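Long-range contacts in ATP-dependent DNA helicase PIF1 (Candida albicans, PDB 7OTJ), which uses the energy of ATP hydrolysis to move 5'-3' along DNA, unwinding duplexes and probably G-quadruplexes and RNA-DNA hybrids: residues A[17-22]-A[179-184]; A[101-106]-A[136-141]; A[116-121]-A[171-176]; A[143-148]-A[507-512]. One frame throughout, in Å; residues are numbered along the deposited sequence.

Interaction 1: residues A[17-22]-A[179-184]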
loop_
_atom_site.group_PDB
_atom_site.type_symbol
_atom_site.label_atom_id
_atom_site.label_comp_id
_atom_site.label_asym_id
_atom_site.label_seq_id
_atom_site.Cartn_x
_atom_site.Cartn_y
_atom_site.Cartn_z
ATOM N N SER A 17 11.790 13.926 19.686
ATOM C CA SER A 17 11.530 14.819 20.808
ATOM C C SER A 17 10.125 14.654 21.377
ATOM O O SER A 17 9.812 15.282 22.393
ATOM C CB SER A 17 11.736 16.270 20.381
ATOM O OG SER A 17 10.674 16.683 19.535
ATOM N N GLY A 18 9.272 13.857 20.730
ATOM C CA GLY A 18 7.952 13.531 21.221
ATOM C C GLY A 18 6.829 14.345 20.616
ATOM O O GLY A 18 5.658 14.065 20.904
ATOM N N VAL A 19 7.148 15.340 19.789
ATOM C CA VAL A 19 6.122 16.201 19.216
ATOM C C VAL A 19 5.285 15.415 18.216
ATOM O O VAL A 19 5.820 14.691 17.366
ATOM C CB VAL A 19 6.760 17.429 18.550
ATOM C CG1 VAL A 19 5.680 18.352 18.007
ATOM C CG2 VAL A 19 7.658 18.156 19.536
ATOM N N SER A 20 3.967 15.571 18.301
ATOM C CA SER A 20 3.073 15.044 17.283
ATOM C C SER A 20 3.126 15.957 16.067
ATOM O O SER A 20 2.931 17.172 16.184
ATOM C CB SER A 20 1.648 14.934 17.820
ATOM O OG SER A 20 1.528 13.833 18.705
ATOM N N LEU A 21 3.419 15.383 14.905
ATOM C CA LEU A 21 3.654 16.223 13.746
ATOM C C LEU A 21 3.278 15.498 12.465
ATOM O O LEU A 21 3.122 14.272 12.428
ATOM C CB LEU A 21 5.117 16.684 13.691
ATOM C CG LEU A 21 6.259 15.666 13.650
ATOM C CD1 LEU A 21 6.450 15.068 12.244
ATOM C CD2 LEU A 21 7.538 16.344 14.118
ATOM N N PHE A 22 3.156 16.292 11.408
ATOM C CA PHE A 22 2.972 15.827 10.044
ATOM C C PHE A 22 4.122 16.371 9.213
ATOM O O PHE A 22 4.403 17.572 9.253
ATOM C CB PHE A 22 1.621 16.300 9.504
ATOM C CG PHE A 22 1.505 16.289 8.000
ATOM C CD1 PHE A 22 1.580 15.105 7.282
ATOM C CD2 PHE A 22 1.268 17.467 7.311
ATOM C CE1 PHE A 22 1.447 15.105 5.907
ATOM C CE2 PHE A 22 1.132 17.473 5.943
ATOM C CZ PHE A 22 1.217 16.293 5.236
ATOM N N THR A 179 -4.201 17.634 17.260
ATOM C CA THR A 179 -3.071 16.740 17.501
ATOM C C THR A 179 -1.795 17.192 16.801
ATOM O O THR A 179 -0.734 17.242 17.432
ATOM C CB THR A 179 -3.401 15.309 17.066
ATOM O OG1 THR A 179 -4.638 14.894 17.653
ATOM C CG2 THR A 179 -2.300 14.375 17.527
ATOM N N ILE A 180 -1.868 17.482 15.498
ATOM C CA ILE A 180 -0.685 17.879 14.736
ATOM C C ILE A 180 -0.176 19.207 15.273
ATOM O O ILE A 180 -0.895 20.212 15.281
ATOM C CB ILE A 180 -1.008 17.965 13.237
ATOM C CG1 ILE A 180 -1.409 16.595 12.698
ATOM C CG2 ILE A 180 0.169 18.534 12.450
ATOM C CD1 ILE A 180 -0.343 15.541 12.879
ATOM N N GLN A 181 1.058 19.211 15.766
ATOM C CA GLN A 181 1.636 20.412 16.348
ATOM C C GLN A 181 2.599 21.130 15.416
ATOM O O GLN A 181 2.887 22.312 15.635
ATOM C CB GLN A 181 2.361 20.069 17.652
ATOM C CG GLN A 181 1.518 19.260 18.617
ATOM C CD GLN A 181 2.268 18.931 19.886
ATOM O OE1 GLN A 181 2.846 17.849 20.021
ATOM N NE2 GLN A 181 2.276 19.874 20.826
ATOM N N ARG A 182 3.104 20.452 14.393
ATOM C CA ARG A 182 4.133 21.018 13.542
ATOM C C ARG A 182 4.044 20.345 12.184
ATOM O O ARG A 182 3.681 19.170 12.081
ATOM C CB ARG A 182 5.531 20.830 14.152
ATOM C CG ARG A 182 6.563 21.843 13.682
ATOM C CD ARG A 182 7.990 21.313 13.821
ATOM N NE ARG A 182 8.992 22.369 13.734
ATOM C CZ ARG A 182 9.311 23.022 12.623
ATOM N NH1 ARG A 182 8.702 22.773 11.473
ATOM N NH2 ARG A 182 10.259 23.954 12.667
ATOM N N THR A 183 4.325 21.116 11.141
ATOM C CA THR A 183 4.401 20.603 9.783
ATOM C C THR A 183 5.772 20.929 9.216
ATOM O O THR A 183 6.199 22.088 9.240
ATOM C CB THR A 183 3.292 21.186 8.905
ATOM O OG1 THR A 183 2.017 20.830 9.456
ATOM C CG2 THR A 183 3.387 20.640 7.473
ATOM N N ILE A 184 6.457 19.909 8.705
ATOM C CA ILE A 184 7.784 20.058 8.124
ATOM C C ILE A 184 7.727 19.555 6.690
ATOM O O ILE A 184 7.081 18.541 6.406
ATOM C CB ILE A 184 8.857 19.292 8.928
ATOM C CG1 ILE A 184 8.794 19.674 10.408
ATOM C CG2 ILE A 184 10.239 19.573 8.371
ATOM C CD1 ILE A 184 9.685 18.832 11.295
#

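Interaction 2: residues A[101-106]-A[136-141]. With PO4 (phosphate ion), chain P.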
loop_
_atom_site.group_PDB
_atom_site.type_symbol
_atom_site.label_atom_id
_atom_site.label_comp_id
_atom_site.label_asym_id
_atom_site.label_seq_id
_atom_site.Cartn_x
_atom_site.Cartn_y
_atom_site.Cartn_z
ATOM N N THR A 101 0.384 1.292 22.828
ATOM C CA THR A 101 0.950 2.124 21.769
ATOM C C THR A 101 1.359 3.485 22.321
ATOM O O THR A 101 0.579 4.145 23.013
ATOM C CB THR A 101 -0.050 2.299 20.616
ATOM O OG1 THR A 101 -0.208 1.062 19.913
ATOM C CG2 THR A 101 0.438 3.356 19.632
ATOM N N ARG A 102 2.587 3.907 22.004
ATOM C CA ARG A 102 3.081 5.232 22.363
ATOM C C ARG A 102 3.174 6.182 21.184
ATOM O O ARG A 102 2.944 7.380 21.354
ATOM C CB ARG A 102 4.465 5.135 23.014
ATOM C CG ARG A 102 4.494 4.315 24.287
ATOM C CD ARG A 102 3.624 4.939 25.368
ATOM N NE ARG A 102 4.065 6.286 25.708
ATOM C CZ ARG A 102 5.043 6.560 26.561
ATOM N NH1 ARG A 102 5.691 5.597 27.198
ATOM N NH2 ARG A 102 5.385 7.830 26.771
ATOM N N VAL A 103 3.510 5.679 19.998
ATOM C CA VAL A 103 3.601 6.484 18.790
ATOM C C VAL A 103 2.778 5.803 17.708
ATOM O O VAL A 103 2.865 4.584 17.526
ATOM C CB VAL A 103 5.064 6.652 18.327
ATOM C CG1 VAL A 103 5.145 7.503 17.054
ATOM C CG2 VAL A 103 5.916 7.238 19.432
ATOM N N LEU A 104 2.002 6.592 16.968
ATOM C CA LEU A 104 1.226 6.085 15.843
ATOM C C LEU A 104 1.746 6.759 14.584
ATOM O O LEU A 104 1.592 7.975 14.411
ATOM C CB LEU A 104 -0.268 6.340 16.024
ATOM C CG LEU A 104 -1.168 5.940 14.849
ATOM C CD1 LEU A 104 -0.949 4.491 14.450
ATOM C CD2 LEU A 104 -2.622 6.170 15.207
ATOM N N ILE A 105 2.368 5.964 13.718
ATOM C CA ILE A 105 2.877 6.415 12.432
ATOM C C ILE A 105 1.844 6.074 11.370
ATOM O O ILE A 105 1.358 4.937 11.314
ATOM C CB ILE A 105 4.233 5.761 12.117
ATOM C CG1 ILE A 105 5.306 6.259 13.094
ATOM C CG2 ILE A 105 4.622 6.004 10.667
ATOM C CD1 ILE A 105 6.618 5.510 12.999
ATOM N N ILE A 106 1.506 7.045 10.526
ATOM C CA ILE A 106 0.575 6.833 9.420
ATOM C C ILE A 106 1.249 7.349 8.158
ATOM O O ILE A 106 1.312 8.565 7.934
ATOM C CB ILE A 106 -0.773 7.529 9.632
ATOM C CG1 ILE A 106 -1.327 7.235 11.027
ATOM C CG2 ILE A 106 -1.754 7.095 8.548
ATOM C CD1 ILE A 106 -2.616 7.958 11.314
ATOM N N GLY A 136 -3.032 10.626 24.222
ATOM C CA GLY A 136 -1.634 10.681 24.597
ATOM C C GLY A 136 -0.679 10.075 23.591
ATOM O O GLY A 136 0.540 10.250 23.734
ATOM N N ILE A 137 -1.188 9.383 22.571
ATOM C CA ILE A 137 -0.330 8.776 21.559
ATOM C C ILE A 137 0.312 9.869 20.719
ATOM O O ILE A 137 -0.354 10.826 20.308
ATOM C CB ILE A 137 -1.132 7.799 20.686
ATOM C CG1 ILE A 137 -1.688 6.658 21.546
ATOM C CG2 ILE A 137 -0.269 7.283 19.547
ATOM C CD1 ILE A 137 -2.687 5.766 20.831
ATOM N N GLN A 138 1.610 9.743 20.468
ATOM C CA GLN A 138 2.280 10.664 19.562
ATOM C C GLN A 138 1.896 10.317 18.124
ATOM O O GLN A 138 2.151 9.201 17.654
ATOM C CB GLN A 138 3.795 10.603 19.750
ATOM C CG GLN A 138 4.572 11.540 18.825
ATOM C CD GLN A 138 6.073 11.300 18.871
ATOM O OE1 GLN A 138 6.559 10.462 19.631
ATOM N NE2 GLN A 138 6.813 12.036 18.052
ATOM N N LEU A 139 1.269 11.260 17.432
ATOM C CA LEU A 139 0.851 11.043 16.057
ATOM C C LEU A 139 1.945 11.537 15.119
ATOM O O LEU A 139 2.405 12.677 15.240
ATOM C CB LEU A 139 -0.466 11.767 15.786
ATOM C CG LEU A 139 -1.070 11.619 14.394
ATOM C CD1 LEU A 139 -1.388 10.164 14.115
ATOM C CD2 LEU A 139 -2.320 12.468 14.297
ATOM N N VAL A 140 2.374 10.667 14.204
ATOM C CA VAL A 140 3.373 11.002 13.189
ATOM C C VAL A 140 2.730 10.726 11.837
ATOM O O VAL A 140 2.687 9.576 11.383
ATOM C CB VAL A 140 4.673 10.206 13.349
ATOM C CG1 VAL A 140 5.649 10.543 12.207
ATOM C CG2 VAL A 140 5.312 10.460 14.725
ATOM N N ALA A 141 2.196 11.767 11.205
ATOM C CA ALA A 141 1.590 11.643 9.889
ATOM C C ALA A 141 2.612 11.954 8.806
ATOM O O ALA A 141 3.400 12.896 8.926
ATOM C CB ALA A 141 0.392 12.581 9.756
HETATM P P PO4 P . 5.683 10.162 23.901
HETATM O O1 PO4 P . 6.157 10.334 25.326
HETATM O O2 PO4 P . 5.331 11.517 23.335
HETATM O O3 PO4 P . 4.466 9.265 23.851
HETATM O O4 PO4 P . 6.786 9.545 23.075
#

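Interaction 3: residues A[116-121]-A[171-176]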
loop_
_atom_site.group_PDB
_atom_site.type_symbol
_atom_site.label_atom_id
_atom_site.label_comp_id
_atom_site.label_asym_id
_atom_site.label_seq_id
_atom_site.Cartn_x
_atom_site.Cartn_y
_atom_site.Cartn_z
ATOM N N LEU A 116 -12.619 9.051 9.439
ATOM C CA LEU A 116 -11.970 7.913 10.077
ATOM C C LEU A 116 -11.020 8.385 11.167
ATOM O O LEU A 116 -10.972 7.805 12.259
ATOM C CB LEU A 116 -11.213 7.089 9.038
ATOM C CG LEU A 116 -10.634 5.773 9.549
ATOM C CD1 LEU A 116 -11.737 4.741 9.730
ATOM C CD2 LEU A 116 -9.558 5.264 8.606
ATOM N N LEU A 117 -10.277 9.459 10.896
ATOM C CA LEU A 117 -9.306 9.958 11.859
ATOM C C LEU A 117 -9.986 10.475 13.122
ATOM O O LEU A 117 -9.436 10.342 14.222
ATOM C CB LEU A 117 -8.453 11.045 11.209
ATOM C CG LEU A 117 -7.161 11.353 11.957
ATOM C CD1 LEU A 117 -6.208 10.158 11.897
ATOM C CD2 LEU A 117 -6.512 12.625 11.423
ATOM N N ASN A 118 -11.172 11.079 12.982
ATOM C CA ASN A 118 -11.922 11.553 14.144
ATOM C C ASN A 118 -12.412 10.394 15.005
ATOM O O ASN A 118 -12.419 10.490 16.240
ATOM C CB ASN A 118 -13.101 12.417 13.694
ATOM C CG ASN A 118 -12.684 13.830 13.314
ATOM O OD1 ASN A 118 -11.647 14.320 13.756
ATOM N ND2 ASN A 118 -13.502 14.498 12.504
ATOM N N LYS A 119 -12.821 9.289 14.375
ATOM C CA LYS A 119 -13.179 8.093 15.131
ATOM C C LYS A 119 -11.965 7.529 15.856
ATOM O O LYS A 119 -12.032 7.204 17.046
ATOM C CB LYS A 119 -13.784 7.036 14.207
ATOM C CG LYS A 119 -15.094 7.438 13.548
ATOM C CD LYS A 119 -15.642 6.317 12.676
ATOM C CE LYS A 119 -17.083 6.580 12.288
ATOM N NZ LYS A 119 -17.643 5.462 11.484
ATOM N N LEU A 120 -10.837 7.413 15.151
ATOM C CA LEU A 120 -9.618 6.935 15.793
ATOM C C LEU A 120 -9.253 7.808 16.984
ATOM O O LEU A 120 -8.811 7.299 18.020
ATOM C CB LEU A 120 -8.472 6.900 14.784
ATOM C CG LEU A 120 -8.593 5.823 13.703
ATOM C CD1 LEU A 120 -7.601 6.058 12.571
ATOM C CD2 LEU A 120 -8.399 4.447 14.319
ATOM N N ASN A 121 -9.438 9.124 16.856
ATOM C CA ASN A 121 -9.144 10.033 17.957
ATOM C C ASN A 121 -10.010 9.725 19.175
ATOM O O ASN A 121 -9.498 9.551 20.288
ATOM C CB ASN A 121 -9.340 11.478 17.501
ATOM C CG ASN A 121 -8.781 12.480 18.492
ATOM O OD1 ASN A 121 -7.955 12.135 19.340
ATOM N ND2 ASN A 121 -9.223 13.729 18.387
ATOM N N PHE A 171 -6.519 16.682 6.941
ATOM C CA PHE A 171 -6.176 17.973 7.527
ATOM C C PHE A 171 -7.389 18.816 7.893
ATOM O O PHE A 171 -7.218 19.892 8.475
ATOM C CB PHE A 171 -5.260 18.767 6.591
ATOM C CG PHE A 171 -5.813 18.973 5.198
ATOM C CD1 PHE A 171 -6.749 19.964 4.941
ATOM C CD2 PHE A 171 -5.354 18.203 4.140
ATOM C CE1 PHE A 171 -7.238 20.162 3.652
ATOM C CE2 PHE A 171 -5.832 18.400 2.858
ATOM C CZ PHE A 171 -6.774 19.378 2.612
ATOM N N GLU A 172 -8.598 18.372 7.554
ATOM C CA GLU A 172 -9.809 19.085 7.934
ATOM C C GLU A 172 -10.399 18.579 9.240
ATOM O O GLU A 172 -11.218 19.277 9.845
ATOM C CB GLU A 172 -10.875 18.961 6.841
ATOM C CG GLU A 172 -10.392 19.212 5.424
ATOM C CD GLU A 172 -11.502 19.021 4.405
ATOM O OE1 GLU A 172 -12.460 19.820 4.416
ATOM O OE2 GLU A 172 -11.429 18.058 3.613
ATOM N N SER A 173 -10.052 17.360 9.645
ATOM C CA SER A 173 -10.653 16.766 10.827
ATOM C C SER A 173 -10.306 17.561 12.081
ATOM O O SER A 173 -9.228 18.154 12.197
ATOM C CB SER A 173 -10.203 15.313 10.987
ATOM O OG SER A 173 -8.831 15.221 11.322
ATOM N N SER A 174 -11.233 17.550 13.039
ATOM C CA SER A 174 -10.922 18.110 14.345
ATOM C C SER A 174 -9.762 17.364 14.989
ATOM O O SER A 174 -8.932 17.979 15.668
ATOM C CB SER A 174 -12.158 18.063 15.242
ATOM O OG SER A 174 -11.880 18.617 16.512
ATOM N N ALA A 175 -9.653 16.056 14.734
ATOM C CA ALA A 175 -8.542 15.279 15.273
ATOM C C ALA A 175 -7.210 15.843 14.806
ATOM O O ALA A 175 -6.296 16.061 15.610
ATOM C CB ALA A 175 -8.677 13.814 14.861
ATOM N N TRP A 176 -7.088 16.094 13.500
ATOM C CA TRP A 176 -5.852 16.637 12.951
ATOM C C TRP A 176 -5.481 17.954 13.620
ATOM O O TRP A 176 -4.331 18.155 14.028
ATOM C CB TRP A 176 -6.012 16.833 11.444
ATOM C CG TRP A 176 -4.802 17.329 10.738
ATOM C CD1 TRP A 176 -4.379 18.623 10.638
ATOM C CD2 TRP A 176 -3.866 16.540 9.995
ATOM N NE1 TRP A 176 -3.221 18.686 9.889
ATOM C CE2 TRP A 176 -2.890 17.419 9.483
ATOM C CE3 TRP A 176 -3.755 15.173 9.716
ATOM C CZ2 TRP A 176 -1.824 16.974 8.714
ATOM C CZ3 TRP A 176 -2.694 14.736 8.949
ATOM C CH2 TRP A 176 -1.744 15.632 8.459
#

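Interaction 4: residues A[143-148]-A[507-512]. With ALF (tetrafluoroaluminate ion), chain F.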
loop_
_atom_site.group_PDB
_atom_site.type_symbol
_atom_site.label_atom_id
_atom_site.label_comp_id
_atom_site.label_asym_id
_atom_site.label_seq_id
_atom_site.Cartn_x
_atom_site.Cartn_y
_atom_site.Cartn_z
ATOM N N GLY A 143 3.056 11.998 4.397
ATOM C CA GLY A 143 2.482 11.820 3.077
ATOM C C GLY A 143 2.448 13.131 2.309
ATOM O O GLY A 143 3.176 14.072 2.620
ATOM N N ASP A 144 1.573 13.161 1.304
ATOM C CA ASP A 144 1.528 14.256 0.340
ATOM C C ASP A 144 0.082 14.392 -0.112
ATOM O O ASP A 144 -0.441 13.490 -0.772
ATOM C CB ASP A 144 2.464 13.979 -0.838
ATOM C CG ASP A 144 2.467 15.100 -1.874
ATOM O OD1 ASP A 144 1.944 16.201 -1.584
ATOM O OD2 ASP A 144 2.996 14.876 -2.991
ATOM N N PHE A 145 -0.576 15.490 0.270
ATOM C CA PHE A 145 -1.987 15.632 -0.070
ATOM C C PHE A 145 -2.222 15.979 -1.542
ATOM O O PHE A 145 -3.377 15.949 -1.982
ATOM C CB PHE A 145 -2.655 16.669 0.840
ATOM C CG PHE A 145 -2.851 16.192 2.261
ATOM C CD1 PHE A 145 -3.821 15.247 2.566
ATOM C CD2 PHE A 145 -2.069 16.691 3.292
ATOM C CE1 PHE A 145 -4.004 14.806 3.870
ATOM C CE2 PHE A 145 -2.248 16.254 4.596
ATOM C CZ PHE A 145 -3.213 15.312 4.887
ATOM N N TYR A 146 -1.175 16.293 -2.315
ATOM C CA TYR A 146 -1.328 16.397 -3.766
ATOM C C TYR A 146 -1.440 15.030 -4.426
ATOM O O TYR A 146 -1.704 14.955 -5.631
ATOM C CB TYR A 146 -0.158 17.173 -4.392
ATOM C CG TYR A 146 -0.311 18.677 -4.322
ATOM C CD1 TYR A 146 -1.474 19.292 -4.754
ATOM C CD2 TYR A 146 0.702 19.478 -3.806
ATOM C CE1 TYR A 146 -1.627 20.665 -4.689
ATOM C CE2 TYR A 146 0.558 20.852 -3.732
ATOM C CZ TYR A 146 -0.611 21.440 -4.175
ATOM O OH TYR A 146 -0.773 22.806 -4.107
ATOM N N GLN A 147 -1.245 13.962 -3.664
ATOM C CA GLN A 147 -1.395 12.593 -4.125
ATOM C C GLN A 147 -2.839 12.154 -3.865
ATOM O O GLN A 147 -3.720 12.985 -3.632
ATOM C CB GLN A 147 -0.318 11.717 -3.484
ATOM C CG GLN A 147 1.104 12.181 -3.871
ATOM C CD GLN A 147 2.194 11.163 -3.570
ATOM O OE1 GLN A 147 1.935 9.967 -3.471
ATOM N NE2 GLN A 147 3.424 11.642 -3.431
ATOM N N LEU A 148 -3.123 10.867 -4.016
ATOM C CA LEU A 148 -4.509 10.418 -4.099
ATOM C C LEU A 148 -5.303 10.796 -2.847
ATOM O O LEU A 148 -4.805 10.626 -1.727
ATOM C CB LEU A 148 -4.549 8.910 -4.339
ATOM C CG LEU A 148 -4.209 8.589 -5.801
ATOM C CD1 LEU A 148 -3.834 7.130 -6.022
ATOM C CD2 LEU A 148 -5.378 8.984 -6.695
ATOM N N GLU A 507 -5.323 25.082 -1.268
ATOM C CA GLU A 507 -5.406 26.085 -0.203
ATOM C C GLU A 507 -4.674 25.637 1.058
ATOM O O GLU A 507 -4.139 26.477 1.792
ATOM C CB GLU A 507 -6.866 26.424 0.110
ATOM C CG GLU A 507 -7.654 25.311 0.776
ATOM C CD GLU A 507 -9.088 25.712 1.068
ATOM O OE1 GLU A 507 -9.511 26.789 0.598
ATOM O OE2 GLU A 507 -9.790 24.949 1.767
ATOM N N PHE A 508 -4.659 24.330 1.335
ATOM C CA PHE A 508 -3.886 23.806 2.458
ATOM C C PHE A 508 -2.416 24.187 2.335
ATOM O O PHE A 508 -1.843 24.783 3.253
ATOM C CB PHE A 508 -4.051 22.286 2.541
ATOM C CG PHE A 508 -3.151 21.620 3.552
ATOM C CD1 PHE A 508 -3.494 21.583 4.896
ATOM C CD2 PHE A 508 -1.968 21.005 3.155
ATOM C CE1 PHE A 508 -2.671 20.964 5.822
ATOM C CE2 PHE A 508 -1.139 20.387 4.084
ATOM C CZ PHE A 508 -1.498 20.366 5.420
ATOM N N TYR A 509 -1.789 23.863 1.197
ATOM C CA TYR A 509 -0.357 24.108 1.066
ATOM C C TYR A 509 -0.026 25.585 0.911
ATOM O O TYR A 509 1.088 25.992 1.257
ATOM C CB TYR A 509 0.222 23.321 -0.115
ATOM C CG TYR A 509 0.450 21.855 0.184
ATOM C CD1 TYR A 509 1.411 21.458 1.105
ATOM C CD2 TYR A 509 -0.300 20.868 -0.447
ATOM C CE1 TYR A 509 1.618 20.118 1.393
ATOM C CE2 TYR A 509 -0.098 19.526 -0.164
ATOM C CZ TYR A 509 0.863 19.158 0.760
ATOM O OH TYR A 509 1.073 17.827 1.053
ATOM N N LYS A 510 -0.968 26.406 0.442
ATOM C CA LYS A 510 -0.690 27.835 0.370
ATOM C C LYS A 510 -0.778 28.490 1.745
ATOM O O LYS A 510 -0.091 29.486 1.996
ATOM C CB LYS A 510 -1.627 28.521 -0.632
ATOM C CG LYS A 510 -3.039 28.776 -0.134
ATOM C CD LYS A 510 -3.845 29.625 -1.119
ATOM C CE LYS A 510 -5.298 29.772 -0.679
ATOM N NZ LYS A 510 -5.432 30.344 0.694
ATOM N N ASN A 511 -1.603 27.946 2.647
ATOM C CA ASN A 511 -1.642 28.444 4.018
ATOM C C ASN A 511 -0.371 28.131 4.795
ATOM O O ASN A 511 -0.137 28.741 5.843
ATOM C CB ASN A 511 -2.844 27.868 4.762
ATOM C CG ASN A 511 -4.055 28.761 4.670
ATOM O OD1 ASN A 511 -4.188 29.721 5.426
ATOM N ND2 ASN A 511 -4.940 28.463 3.730
ATOM N N LEU A 512 0.444 27.192 4.314
ATOM C CA LEU A 512 1.714 26.853 4.955
ATOM C C LEU A 512 2.759 27.922 4.625
ATOM O O LEU A 512 3.722 27.705 3.886
ATOM C CB LEU A 512 2.175 25.469 4.526
ATOM C CG LEU A 512 1.830 24.304 5.452
ATOM C CD1 LEU A 512 0.343 24.272 5.778
ATOM C CD2 LEU A 512 2.273 23.001 4.810
HETATM AL AL ALF F . 5.898 8.710 -2.435
HETATM F F1 ALF F . 5.400 8.030 -0.866
HETATM F F2 ALF F . 6.407 9.379 -4.012
HETATM F F3 ALF F . 5.572 10.338 -1.778
HETATM F F4 ALF F . 6.304 7.094 -3.078
HETATM O O HOH W 1 3.527 8.409 -2.833
#

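Interaction 1: residues A[17-22]-A[179-184]
At one border of the parallel sheet of the N-terminal RecA-like motor domain, Phe22 on strand 21-25 pairs in parallel with Thr183 on the outermost strand, 182-186. The backbone of Phe22 is bonded on both sides of Thr183: its N donates to Arg182 O at 3.0 Å, nearly straight on to the carbonyl, and its O accepts from Ile184 N at 3.2 Å. Just before the strands, at Ser20 and Gln181, one backbone bond is joined by a side-chain bond. Gln181 N gives its hydrogen to Ser20 O at 2.8 Å, while the amide oxygen of the same glutamine takes Ser20 N, OE1 to N 3.1 Å, in the carbonyl plane and on a lone pair. Rotation about the first side-chain bond sets CG beside the backbone N of Gln181 (chi1 -51°), and the chain then extends toward Ser20 N. Val19 CG1 lies against that OE1 at 3.5 Å. Ile180 packs against the strand where it meets Phe22, its CD1 end against Leu21 C at 3.6 Å and its CG2 branch against Phe22 CB. Thr183 CG2 runs beside the Phe22 ring, 3.8 Å from CD2, the two side chains pointing the same way. On the other sheet face Leu21 CD2 meets Ile184 CD1 at 4.3 Å, beneath helix 6-16, whose Tyr10, Val11 and Gln14 touch Ile184. Inward, Ser20 OG bonds to Leu139 N of strand 138-143, and the Phe22 ring meets Trp176 of helix 174-179 edge to face.

Interaction 2: residues A[101-106]-A[136-141]
Leu104 N donates to Gln138 O at 2.7 Å and Leu104 O accepts from Val140 N at 2.8 Å, so both backbone groups of Leu104 are taken up by one neighbouring strand in a parallel pair. The register continues at each end, with Gln138 N on Arg102 O and, at 2.9 Å, Ile106 N on Val140 O. The pair is the core of a beta-alpha-beta unit: strand 103-107 crosses through helix 114-128 and returns as strand 138-143, the strand axes 14° apart and 4.7 Å at closest. Strand 103-107 leads straight to Glu108, which lines the tetrafluoroaluminate pocket, as expected of a Walker B strand. At the solvent end, the Arg102 chain folds at chi2 and chi3 and brings NH2 within 3.0 Å of O1 of a phosphate ion, probably taken from the crystallisation liquor; its bond to O3 of that ion is weak. Gln138 runs extended with CG anti to the backbone N (chi1 180°), carrying its amide past Val103 CG2 to NE2 bonds with Val15 O of helix 6-16 and Val19 O beyond it. On this face Val103 and Ile105 flank Val140 and pack under helix 31-45 through Leu42, Leu35 and Ile39. The opposite face carries Leu104, Ile106 and Leu139, with Phe71 and Leu68 of helix 68-72 against the first two. Here Ile106 CD1 crosses Leu139 CD1 at 3.8 Å. Ile137, level with Arg102, splits its branches: CG2 goes forward to Leu104 CB at 3.6 Å and CD1 back to Thr101 CG2.

Interaction 3: residues A[116-121]-A[171-176]
Asn118 reaches out from helix 114-128 and accepts the amide hydrogen of Ala175 N on its OD1 at 2.8 Å (156° at the hydrogen), the donor lying nearly in line with the side-chain C=O. Asn118 CG stands beside its own backbone N (chi1 -79°), which carries the amide across to the first turn of helix 174-179; Ser173 CB packs against the same oxygen. The methyl of Ala175 then points into helix 114-128 and is touched by Asn118, by Leu117, whose CG is 4.1 Å from Ala175 CB, and by Asn121, whose CB is 3.6 Å from it. Leu117 also extends its CD2 branch past Ser173 OG, at 3.5 Å, to the edge of the Trp176 indole, meeting CE3 at 4.1 Å near the ring plane. Phe171 CA sits 3.5 Å above one face of that indole, toward its rim. In the second shell, Asn121 is fixed at both ends of its amide, ND2 on Glu178 OE2 and OD1 on Phe134 N. Ser173 OG accepts from Trp176 N at 2.9 Å and is also bonded to Ala170 O. Ser173 is thus the N-cap of helix 174-179, and Asn118 takes a further amide from the neighbouring helix: two side-chain oxygens, one local and one distant, serve first-turn amides at the N-terminal end of a short helix that packs on the helix of the beta-alpha-beta unit in the RecA-like domain.

Interaction 4: residues A[143-148]-A[507-512]
A type I turn runs from Asp144 to Gln147, closed by Gln147 N on Asp144 O, and presents its backbone to the last full turn of helix 503-511. Tyr509 comes in edge first: with CG beside the backbone N (chi1 -78°), the ring points at the turn and its OH accepts from Phe145 N at 3.0 Å (156° at the hydrogen), with that N in the plane of the ring. The same hydroxyl is hydrogen-bonded to Thr24 OG1. The Tyr146 and Tyr509 rings run near parallel but slid apart, the side chains passing in opposite directions, with Tyr509 CD2 over the Tyr146 face, 3.4 Å from Tyr146 CE2. Phe145 makes a T-shaped contact instead, its edge toward the face of Phe508, ring centroids 5.4 Å apart and planes at 71°. Asp144 stiffens the turn from within: OD1 accepts from Tyr146 N at 3.2 Å, an Asx turn, approached from above the carboxylate plane, while OD2 holds Gln147 NE2 through its anti lone pair and forms a salt bridge with Arg206. Held this way, Gln147 NE2 also donates to F3 of the tetrafluoroaluminate, 3.0 Å away, an ion that Lys31, Arg191 and Arg482 bind too. The sequence Gly-Asp-Phe-Tyr-Gln-Leu is consistent with helicase motif III of superfamily 1, whose glutamine is thought to sense the gamma-phosphate, in keeping with its bond here; the turn packs on helix 503-511 near the chain's C-terminal end.

In the fold
Interactions 1 and 2 share one parallel sheet, since strands 21-25 and 138-143 are neighbours in it; Leu21 N lies 2.9 Å from Leu139 O, and the contact centres are 10 Å apart. Interaction 3 packs beneath: Trp176 CZ3 is 3.8 Å from Ala141 CB of interaction 2. Aromatic rings carry the connection on to interaction 4, where Phe22 CZ comes within 3.5 Å of Phe145 CE2 and Phe171 CB within 3.5 Å of Phe508 CE1. Of the four, interaction 4 touches the tetrafluoroaluminate, through Gln147, whereas the Phe22 side chain of interaction 1 stays about 10 Å from the ion and from ADP.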